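Side-chain contacts in Slr0280 protein (PDB 5H3K), which is of unknown function but carries a phosphodiester glycosidase domain of the NAGPA family, and so possibly cleaves a sugar-linked phosphodiester: residues A[78-83]-A[142-147]; A[186-191]-A[257-262]; A[312-317]-A[326-331]. One frame throughout, in Å; residues are numbered along the deposited sequence.

Overall arrangement
The three contacts follow one another along the chain, each closing before the next opens, and each belongs to a different sheet system of this largely beta-structured protein. Contact 1 joins two strands of one curled mixed sheet near the N-terminus. Contact 2 joins two four-stranded antiparallel sheets face to face. Contact 3 sets helix 325-331 beside the end of strand 307-313, which pairs with the C-terminal strand 600-609. Between centres, contacts 1 and 2 are about 21 Å apart, 1 and 3 about 23 Å, and 2 and 3 about 32 Å. None touches another, though the nearest atoms of contacts 1 and 2 are only about 5 Å apart; each packs its own part of the fold.

Contact 1 (A[78-83]-A[142-147]); sequences TGLGDT and NTLVMP
L144 rests its CD2 methyl against the side chains of both T78 and L80, joining two strands that belong to the same curled mixed beta-sheet but are not hydrogen-bonded neighbours in it. The sheet bends far enough for strand 143-145 to face strand 75-81 across a small apolar core; even the closest CA pair, that of T78 and L144, is 9.4 Å apart, so side chains alone bridge the gap. T78 and L144 meet tip to tip, CG2 of the threonine lying 3.6 Å from CD2 of the leucine. L80 comes in differently: its side chain crosses that of L144 at about a right angle, and its CD2 also stops 3.6 Å from L144 CD2. The other branch of L80 diverges toward M146, where L80 CD1 lies 4.4 Å from M146 CE, a looser contact. M146 gets there by curling, its three torsions all close to -60°, which brings the thioether end nearer to L80 than its CB direction alone would suggest.

W67 touches both L80 and L144, and L89 of helix 82-89 touches both L80 and M146, so the intervening strand 61-72 flanks the leucine pair, and the helix packs on L80 and M146. That helix begins directly after strand 75-81, with G81 at its N-cap position.

The threonine is oriented by its two branches. CG2 stands anti to the backbone N and faces L144, while OG1 lies beside that N and is hydrogen-bonded to Q69 NE2, which gives the buried hydroxyl a polar partner.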
loop_
_atom_site.group_PDB
_atom_site.type_symbol
_atom_site.label_atom_id
_atom_site.label_comp_id
_atom_site.label_asym_id
_atom_site.label_seq_id
_atom_site.Cartn_x
_atom_site.Cartn_y
_atom_site.Cartn_z
ATOM N N THR A 78 -0.363 8.134 -27.526
ATOM C CA THR A 78 -1.040 8.173 -26.235
ATOM C C THR A 78 -0.645 6.972 -25.407
ATOM O O THR A 78 -0.712 5.823 -25.879
ATOM C CB THR A 78 -2.570 8.178 -26.384
ATOM O OG1 THR A 78 -2.964 9.264 -27.232
ATOM C CG2 THR A 78 -3.235 8.341 -25.007
ATOM N N GLY A 79 -0.233 7.238 -24.169
ATOM C CA GLY A 79 0.167 6.192 -23.249
ATOM C C GLY A 79 -0.707 6.201 -22.005
ATOM O O GLY A 79 -1.118 7.263 -21.549
ATOM N N LEU A 80 -1.003 5.018 -21.470
ATOM C CA LEU A 80 -1.791 4.891 -20.244
ATOM C C LEU A 80 -0.969 4.102 -19.228
ATOM O O LEU A 80 -0.281 3.154 -19.601
ATOM C CB LEU A 80 -3.080 4.113 -20.519
ATOM C CG LEU A 80 -3.984 4.615 -21.641
ATOM C CD1 LEU A 80 -5.274 3.822 -21.646
ATOM C CD2 LEU A 80 -4.272 6.073 -21.453
ATOM N N GLY A 81 -1.036 4.482 -17.954
ATOM C CA GLY A 81 -0.413 3.676 -16.907
ATOM C C GLY A 81 -0.840 2.225 -17.019
ATOM O O GLY A 81 -2.039 1.937 -17.129
ATOM N N ASP A 82 0.128 1.308 -17.025
ATOM C CA ASP A 82 -0.172 -0.084 -17.352
ATOM C C ASP A 82 -1.197 -0.734 -16.430
ATOM O O ASP A 82 -2.155 -1.371 -16.893
ATOM C CB ASP A 82 1.122 -0.933 -17.498
ATOM C CG ASP A 82 1.901 -1.131 -16.193
ATOM O OD1 ASP A 82 1.767 -0.360 -15.205
ATOM O OD2 ASP A 82 2.698 -2.097 -16.174
ATOM N N THR A 83 -1.019 -0.548 -15.125
ATOM C CA THR A 83 -1.927 -1.160 -14.167
ATOM C C THR A 83 -3.297 -0.500 -14.270
ATOM O O THR A 83 -4.326 -1.122 -13.970
ATOM C CB THR A 83 -1.363 -1.095 -12.732
ATOM O OG1 THR A 83 -0.989 0.252 -12.422
ATOM C CG2 THR A 83 -0.134 -1.975 -12.605
ATOM N N ASN A 142 -7.102 17.655 -17.846
ATOM C CA ASN A 142 -6.570 16.569 -17.040
ATOM C C ASN A 142 -7.189 15.210 -17.406
ATOM O O ASN A 142 -6.734 14.158 -16.939
ATOM C CB ASN A 142 -6.780 16.893 -15.559
ATOM C CG ASN A 142 -6.245 15.820 -14.644
ATOM O OD1 ASN A 142 -5.037 15.598 -14.569
ATOM N ND2 ASN A 142 -7.144 15.148 -13.927
ATOM N N THR A 143 -8.205 15.238 -18.268
ATOM C CA THR A 143 -8.976 14.038 -18.581
ATOM C C THR A 143 -8.861 13.593 -20.045
ATOM O O THR A 143 -9.206 14.341 -20.961
ATOM C CB THR A 143 -10.462 14.239 -18.248
ATOM O OG1 THR A 143 -10.594 14.608 -16.870
ATOM C CG2 THR A 143 -11.238 12.952 -18.502
ATOM N N LEU A 144 -8.372 12.375 -20.264
ATOM C CA LEU A 144 -8.313 11.814 -21.610
ATOM C C LEU A 144 -9.648 11.153 -21.923
ATOM O O LEU A 144 -10.088 10.258 -21.199
ATOM C CB LEU A 144 -7.189 10.782 -21.716
ATOM C CG LEU A 144 -7.024 9.995 -23.028
ATOM C CD1 LEU A 144 -6.583 10.900 -24.177
ATOM C CD2 LEU A 144 -6.014 8.876 -22.839
ATOM N N VAL A 145 -10.304 11.579 -22.999
ATOM C CA VAL A 145 -11.601 11.009 -23.338
ATOM C C VAL A 145 -11.431 9.762 -24.195
ATOM O O VAL A 145 -10.912 9.829 -25.313
ATOM C CB VAL A 145 -12.497 12.038 -24.070
ATOM C CG1 VAL A 145 -13.870 11.433 -24.363
ATOM C CG2 VAL A 145 -12.634 13.300 -23.233
ATOM N N MET A 146 -11.862 8.619 -23.669
ATOM C CA MET A 146 -11.716 7.360 -24.385
ATOM C C MET A 146 -12.716 7.289 -25.540
ATOM O O MET A 146 -13.823 7.828 -25.452
ATOM C CB MET A 146 -11.880 6.165 -23.438
ATOM C CG MET A 146 -10.899 6.164 -22.266
ATOM S SD MET A 146 -9.168 6.199 -22.797
ATOM C CE MET A 146 -9.086 4.663 -23.709
ATOM N N PRO A 147 -12.326 6.626 -26.633
ATOM C CA PRO A 147 -13.177 6.656 -27.822
ATOM C C PRO A 147 -14.392 5.753 -27.662
ATOM O O PRO A 147 -14.367 4.803 -26.876
ATOM C CB PRO A 147 -12.256 6.116 -28.920
ATOM C CG PRO A 147 -11.306 5.194 -28.195
ATOM C CD PRO A 147 -11.122 5.791 -26.822
#

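Contact 2 (A[186-191]-A[257-262]); sequences AVVTIN and FRLVID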
loop_
_atom_site.group_PDB
_atom_site.type_symbol
_atom_site.label_atom_id
_atom_site.label_comp_id
_atom_site.label_asym_id
_atom_site.label_seq_id
_atom_site.Cartn_x
_atom_site.Cartn_y
_atom_site.Cartn_z
ATOM N N ALA A 186 -19.899 -9.191 -6.615
ATOM C CA ALA A 186 -18.972 -8.759 -7.638
ATOM C C ALA A 186 -19.737 -8.096 -8.773
ATOM O O ALA A 186 -20.908 -8.409 -9.011
ATOM C CB ALA A 186 -18.134 -9.944 -8.141
ATOM N N VAL A 187 -19.077 -7.178 -9.473
ATOM C CA VAL A 187 -19.706 -6.509 -10.604
ATOM C C VAL A 187 -18.736 -6.301 -11.753
ATOM O O VAL A 187 -17.594 -5.856 -11.563
ATOM C CB VAL A 187 -20.395 -5.186 -10.200
ATOM C CG1 VAL A 187 -19.421 -4.269 -9.459
ATOM C CG2 VAL A 187 -21.021 -4.481 -11.428
ATOM N N VAL A 188 -19.188 -6.665 -12.941
ATOM C CA VAL A 188 -18.449 -6.377 -14.158
ATOM C C VAL A 188 -19.138 -5.204 -14.852
ATOM O O VAL A 188 -20.333 -5.267 -15.159
ATOM C CB VAL A 188 -18.410 -7.620 -15.096
ATOM C CG1 VAL A 188 -17.740 -7.272 -16.422
ATOM C CG2 VAL A 188 -17.694 -8.778 -14.432
ATOM N N THR A 189 -18.403 -4.117 -15.075
ATOM C CA THR A 189 -18.948 -2.979 -15.808
ATOM C C THR A 189 -18.359 -3.027 -17.205
ATOM O O THR A 189 -17.137 -3.144 -17.361
ATOM C CB THR A 189 -18.590 -1.632 -15.144
ATOM O OG1 THR A 189 -19.010 -1.642 -13.775
ATOM C CG2 THR A 189 -19.269 -0.469 -15.860
ATOM N N ILE A 190 -19.223 -2.967 -18.214
ATOM C CA ILE A 190 -18.789 -2.989 -19.612
ATOM C C ILE A 190 -19.362 -1.798 -20.367
ATOM O O ILE A 190 -20.560 -1.506 -20.271
ATOM C CB ILE A 190 -19.283 -4.245 -20.342
ATOM C CG1 ILE A 190 -19.024 -5.493 -19.515
ATOM C CG2 ILE A 190 -18.634 -4.359 -21.722
ATOM C CD1 ILE A 190 -20.293 -6.237 -19.195
ATOM N N ASN A 191 -18.514 -1.110 -21.123
ATOM C CA ASN A 191 -18.977 -0.008 -21.949
ATOM C C ASN A 191 -19.563 -0.567 -23.246
ATOM O O ASN A 191 -19.021 -0.352 -24.333
ATOM C CB ASN A 191 -17.841 0.986 -22.233
ATOM C CG ASN A 191 -18.292 2.184 -23.092
ATOM O OD1 ASN A 191 -17.501 2.734 -23.867
ATOM N ND2 ASN A 191 -19.560 2.584 -22.960
ATOM N N PHE A 257 -16.396 -11.651 -31.084
ATOM C CA PHE A 257 -15.975 -10.910 -29.894
ATOM C C PHE A 257 -16.785 -11.404 -28.688
ATOM O O PHE A 257 -18.017 -11.493 -28.758
ATOM C CB PHE A 257 -16.246 -9.421 -30.075
ATOM C CG PHE A 257 -15.414 -8.763 -31.146
ATOM C CD1 PHE A 257 -16.024 -8.031 -32.154
ATOM C CD2 PHE A 257 -14.028 -8.842 -31.123
ATOM C CE1 PHE A 257 -15.274 -7.406 -33.137
ATOM C CE2 PHE A 257 -13.266 -8.211 -32.106
ATOM C CZ PHE A 257 -13.890 -7.498 -33.115
ATOM N N ARG A 258 -16.097 -11.722 -27.591
ATOM C CA ARG A 258 -16.756 -12.228 -26.395
ATOM C C ARG A 258 -16.043 -11.746 -25.135
ATOM O O ARG A 258 -14.811 -11.732 -25.075
ATOM C CB ARG A 258 -16.750 -13.761 -26.399
ATOM C CG ARG A 258 -17.783 -14.426 -27.314
ATOM C CD ARG A 258 -17.450 -15.891 -27.538
ATOM N NE ARG A 258 -16.369 -16.053 -28.512
ATOM C CZ ARG A 258 -15.753 -17.201 -28.768
ATOM N NH1 ARG A 258 -16.097 -18.298 -28.110
ATOM N NH2 ARG A 258 -14.781 -17.241 -29.672
ATOM N N LEU A 259 -16.813 -11.344 -24.128
ATOM C CA LEU A 259 -16.245 -11.158 -22.802
ATOM C C LEU A 259 -16.575 -12.422 -22.025
ATOM O O LEU A 259 -17.743 -12.795 -21.895
ATOM C CB LEU A 259 -16.821 -9.921 -22.101
ATOM C CG LEU A 259 -16.095 -9.513 -20.810
ATOM C CD1 LEU A 259 -14.700 -8.982 -21.119
ATOM C CD2 LEU A 259 -16.886 -8.493 -20.002
ATOM N N VAL A 260 -15.544 -13.100 -21.532
ATOM C CA VAL A 260 -15.731 -14.349 -20.817
ATOM C C VAL A 260 -15.557 -14.112 -19.320
ATOM O O VAL A 260 -14.502 -13.650 -18.876
ATOM C CB VAL A 260 -14.715 -15.397 -21.290
ATOM C CG1 VAL A 260 -14.940 -16.712 -20.572
ATOM C CG2 VAL A 260 -14.833 -15.590 -22.785
ATOM N N ILE A 261 -16.590 -14.417 -18.541
ATOM C CA ILE A 261 -16.526 -14.223 -17.090
ATOM C C ILE A 261 -16.546 -15.559 -16.366
ATOM O O ILE A 261 -17.566 -16.244 -16.337
ATOM C CB ILE A 261 -17.700 -13.370 -16.587
ATOM C CG1 ILE A 261 -17.713 -12.016 -17.294
ATOM C CG2 ILE A 261 -17.620 -13.188 -15.074
ATOM C CD1 ILE A 261 -19.049 -11.266 -17.153
ATOM N N ASP A 262 -15.415 -15.939 -15.782
ATOM C CA ASP A 262 -15.331 -17.214 -15.085
ATOM C C ASP A 262 -15.405 -17.001 -13.568
ATOM O O ASP A 262 -14.705 -16.146 -13.018
ATOM C CB ASP A 262 -14.038 -17.946 -15.459
ATOM C CG ASP A 262 -13.991 -18.348 -16.922
ATOM O OD1 ASP A 262 -15.042 -18.705 -17.479
ATOM O OD2 ASP A 262 -12.896 -18.314 -17.519
#
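V188 and L259 meet through branches that stand opposite their own backbone N: the valine has CG1 there, with chi1 at 175°, and the leucine its CG, which carries the end of L259 toward the facing strand. The two side chains touch tip to tip, V188 CG1 lying 3.9 Å from L259 CD2. The second methyl of V188 is set beside the backbone N and serves the next partner, with CG2 3.9 Å from CD1 of I261. A single valine therefore spans two residues of the other strand.

L259 CD2 is shared in its turn. I190 reaches it tip to tip with CG1, at 3.7 Å, and the I190 CD1 methyl is also near that same L259 CD2, at 4.2 Å. The chi2 of I190, 121°, is far from any staggered position, which suggests some torsional strain.

Every touching atom is carbon and all four residues are buried. They sit at alternate positions on their strands, so both of each pair point across the same interface. Strands 186-190 and 258-262 run antiparallel at 175°, the axes of these short segments approaching to 10.4 Å, too far for backbone pairing: this is the face-to-face packing of a beta-sandwich, with closely aligned strands. Strand 185-190 lies between 177-182 and 235-241 in one four-stranded sheet, and strand 258-264 between 164-171 and 247-253 in the other. V179 and W177 of strand 177-182 extend the core from the first sheet, while L169 of strand 164-171 and L248 and V250 of strand 247-253 extend it from the second.

Contact 3 (A[312-317]-A[326-331]); sequences LMANPT and VTIARD
I328 packs against L312 and A314, its two branches dividing the apolar contact between them. I328 CG2 lies 3.9 Å from L312 CB and slightly farther from L312 CD1, the two side chains sliding past each other in opposite directions. The longer branch serves A314: CD1 of I328 rests 3.9 Å from A314 CA and 4.2 Å from A314 CB, so it packs on the backbone as much as on the methyl. This split follows from chi1 of I328, -63°, which puts CG2 anti to the backbone N and CG1 beside it. Cutting I328 back to an alanine is likely to remove the methyls that meet L312 and A314 and to open a gap between strand end and helix.

The chain leaves strand 307-313 just before A314 and, after a loop, passes through the short strand 323-324 directly into helix 325-331, which packs beside the end of strand 307-313. Both strands pair with strand 600-609 in one antiparallel sheet; its V601 touches I328 and its F608 touches L312.

The polar bonds nearby stay within each segment or run to outside partners. In the loop, N315 forms an Asx turn, OD1 accepting from T317 N at 3.3 Å, with the donor nitrogen in the carbonyl plane, on a lone pair of OD1, and a fairly straight angle of 160°. Farther out, N315 O accepts a bond from R361 NH2, and M313 O from Q332 NE2.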
loop_
_atom_site.group_PDB
_atom_site.type_symbol
_atom_site.label_atom_id
_atom_site.label_comp_id
_atom_site.label_asym_id
_atom_site.label_seq_id
_atom_site.Cartn_x
_atom_site.Cartn_y
_atom_site.Cartn_z
ATOM N N LEU A 312 5.654 6.707 4.201
ATOM C CA LEU A 312 4.741 7.750 3.780
ATOM C C LEU A 312 3.576 7.764 4.734
ATOM O O LEU A 312 2.962 6.716 4.973
ATOM C CB LEU A 312 4.239 7.451 2.366
ATOM C CG LEU A 312 5.292 7.308 1.263
ATOM C CD1 LEU A 312 4.578 6.974 -0.047
ATOM C CD2 LEU A 312 6.086 8.598 1.126
ATOM N N MET A 313 3.265 8.933 5.285
ATOM C CA MET A 313 2.123 9.077 6.178
ATOM C C MET A 313 0.909 9.569 5.427
ATOM O O MET A 313 1.037 10.348 4.484
ATOM C CB MET A 313 2.434 10.079 7.291
ATOM C CG MET A 313 3.690 9.770 8.018
ATOM S SD MET A 313 3.532 8.378 9.128
ATOM C CE MET A 313 2.858 9.141 10.587
ATOM N N ALA A 314 -0.267 9.111 5.860
ATOM C CA ALA A 314 -1.555 9.505 5.271
ATOM C C ALA A 314 -1.671 11.020 5.164
ATOM O O ALA A 314 -2.099 11.563 4.139
ATOM C CB ALA A 314 -2.698 8.967 6.106
ATOM N N ASN A 315 -1.324 11.689 6.254
ATOM C CA ASN A 315 -1.119 13.133 6.229
ATOM C C ASN A 315 0.381 13.400 6.095
ATOM O O ASN A 315 1.163 13.110 7.002
ATOM C CB ASN A 315 -1.717 13.782 7.486
ATOM C CG ASN A 315 -1.744 15.298 7.395
ATOM O OD1 ASN A 315 -0.726 15.932 7.089
ATOM N ND2 ASN A 315 -2.907 15.886 7.664
ATOM N N PRO A 316 0.800 13.939 4.939
ATOM C CA PRO A 316 2.222 13.987 4.594
ATOM C C PRO A 316 3.069 14.777 5.588
ATOM O O PRO A 316 4.278 14.588 5.615
ATOM C CB PRO A 316 2.226 14.656 3.216
ATOM C CG PRO A 316 0.851 14.415 2.674
ATOM C CD PRO A 316 -0.047 14.495 3.873
ATOM N N THR A 317 2.454 15.648 6.388
ATOM C CA THR A 317 3.225 16.479 7.309
ATOM C C THR A 317 2.770 16.426 8.772
ATOM O O THR A 317 3.204 17.241 9.583
ATOM C CB THR A 317 3.260 17.966 6.848
ATOM O OG1 THR A 317 1.947 18.516 6.928
ATOM C CG2 THR A 317 3.765 18.071 5.415
ATOM N N VAL A 326 -4.011 3.357 -1.680
ATOM C CA VAL A 326 -3.908 3.741 -3.081
ATOM C C VAL A 326 -3.925 5.268 -3.241
ATOM O O VAL A 326 -3.296 5.807 -4.155
ATOM C CB VAL A 326 -4.984 3.049 -3.961
ATOM C CG1 VAL A 326 -6.318 3.789 -3.847
ATOM C CG2 VAL A 326 -4.511 2.982 -5.417
ATOM N N THR A 327 -4.616 5.960 -2.332
ATOM C CA THR A 327 -4.633 7.428 -2.305
ATOM C C THR A 327 -3.292 7.979 -1.830
ATOM O O THR A 327 -2.774 8.960 -2.396
ATOM C CB THR A 327 -5.779 7.965 -1.418
ATOM O OG1 THR A 327 -7.030 7.504 -1.952
ATOM C CG2 THR A 327 -5.773 9.487 -1.407
ATOM N N ILE A 328 -2.719 7.351 -0.802
ATOM C CA ILE A 328 -1.372 7.715 -0.370
ATOM C C ILE A 328 -0.407 7.568 -1.549
ATOM O O ILE A 328 0.359 8.485 -1.839
ATOM C CB ILE A 328 -0.889 6.844 0.822
ATOM C CG1 ILE A 328 -1.783 7.077 2.056
ATOM C CG2 ILE A 328 0.581 7.129 1.135
ATOM C CD1 ILE A 328 -1.464 6.152 3.255
ATOM N N ALA A 329 -0.471 6.425 -2.243
ATOM C CA ALA A 329 0.422 6.146 -3.371
ATOM C C ALA A 329 0.282 7.194 -4.487
ATOM O O ALA A 329 1.283 7.722 -5.002
ATOM C CB ALA A 329 0.155 4.728 -3.932
ATOM N N ARG A 330 -0.955 7.489 -4.870
ATOM C CA ARG A 330 -1.199 8.467 -5.920
ATOM C C ARG A 330 -0.769 9.869 -5.499
ATOM O O ARG A 330 -0.028 10.542 -6.225
ATOM C CB ARG A 330 -2.685 8.476 -6.331
ATOM C CG ARG A 330 -3.136 7.230 -7.076
ATOM C CD ARG A 330 -4.646 7.100 -7.039
ATOM N NE ARG A 330 -5.097 5.890 -7.716
ATOM C CZ ARG A 330 -6.337 5.417 -7.661
ATOM N NH1 ARG A 330 -7.260 6.029 -6.930
ATOM N NH2 ARG A 330 -6.642 4.307 -8.319
ATOM N N ASP A 331 -1.244 10.326 -4.340
ATOM C CA ASP A 331 -1.012 11.710 -3.937
ATOM C C ASP A 331 0.458 12.022 -3.635
ATOM O O ASP A 331 0.919 13.139 -3.857
ATOM C CB ASP A 331 -1.934 12.110 -2.765
ATOM C CG ASP A 331 -3.432 12.124 -3.149
ATOM O OD1 ASP A 331 -3.792 11.792 -4.307
ATOM O OD2 ASP A 331 -4.256 12.459 -2.267
#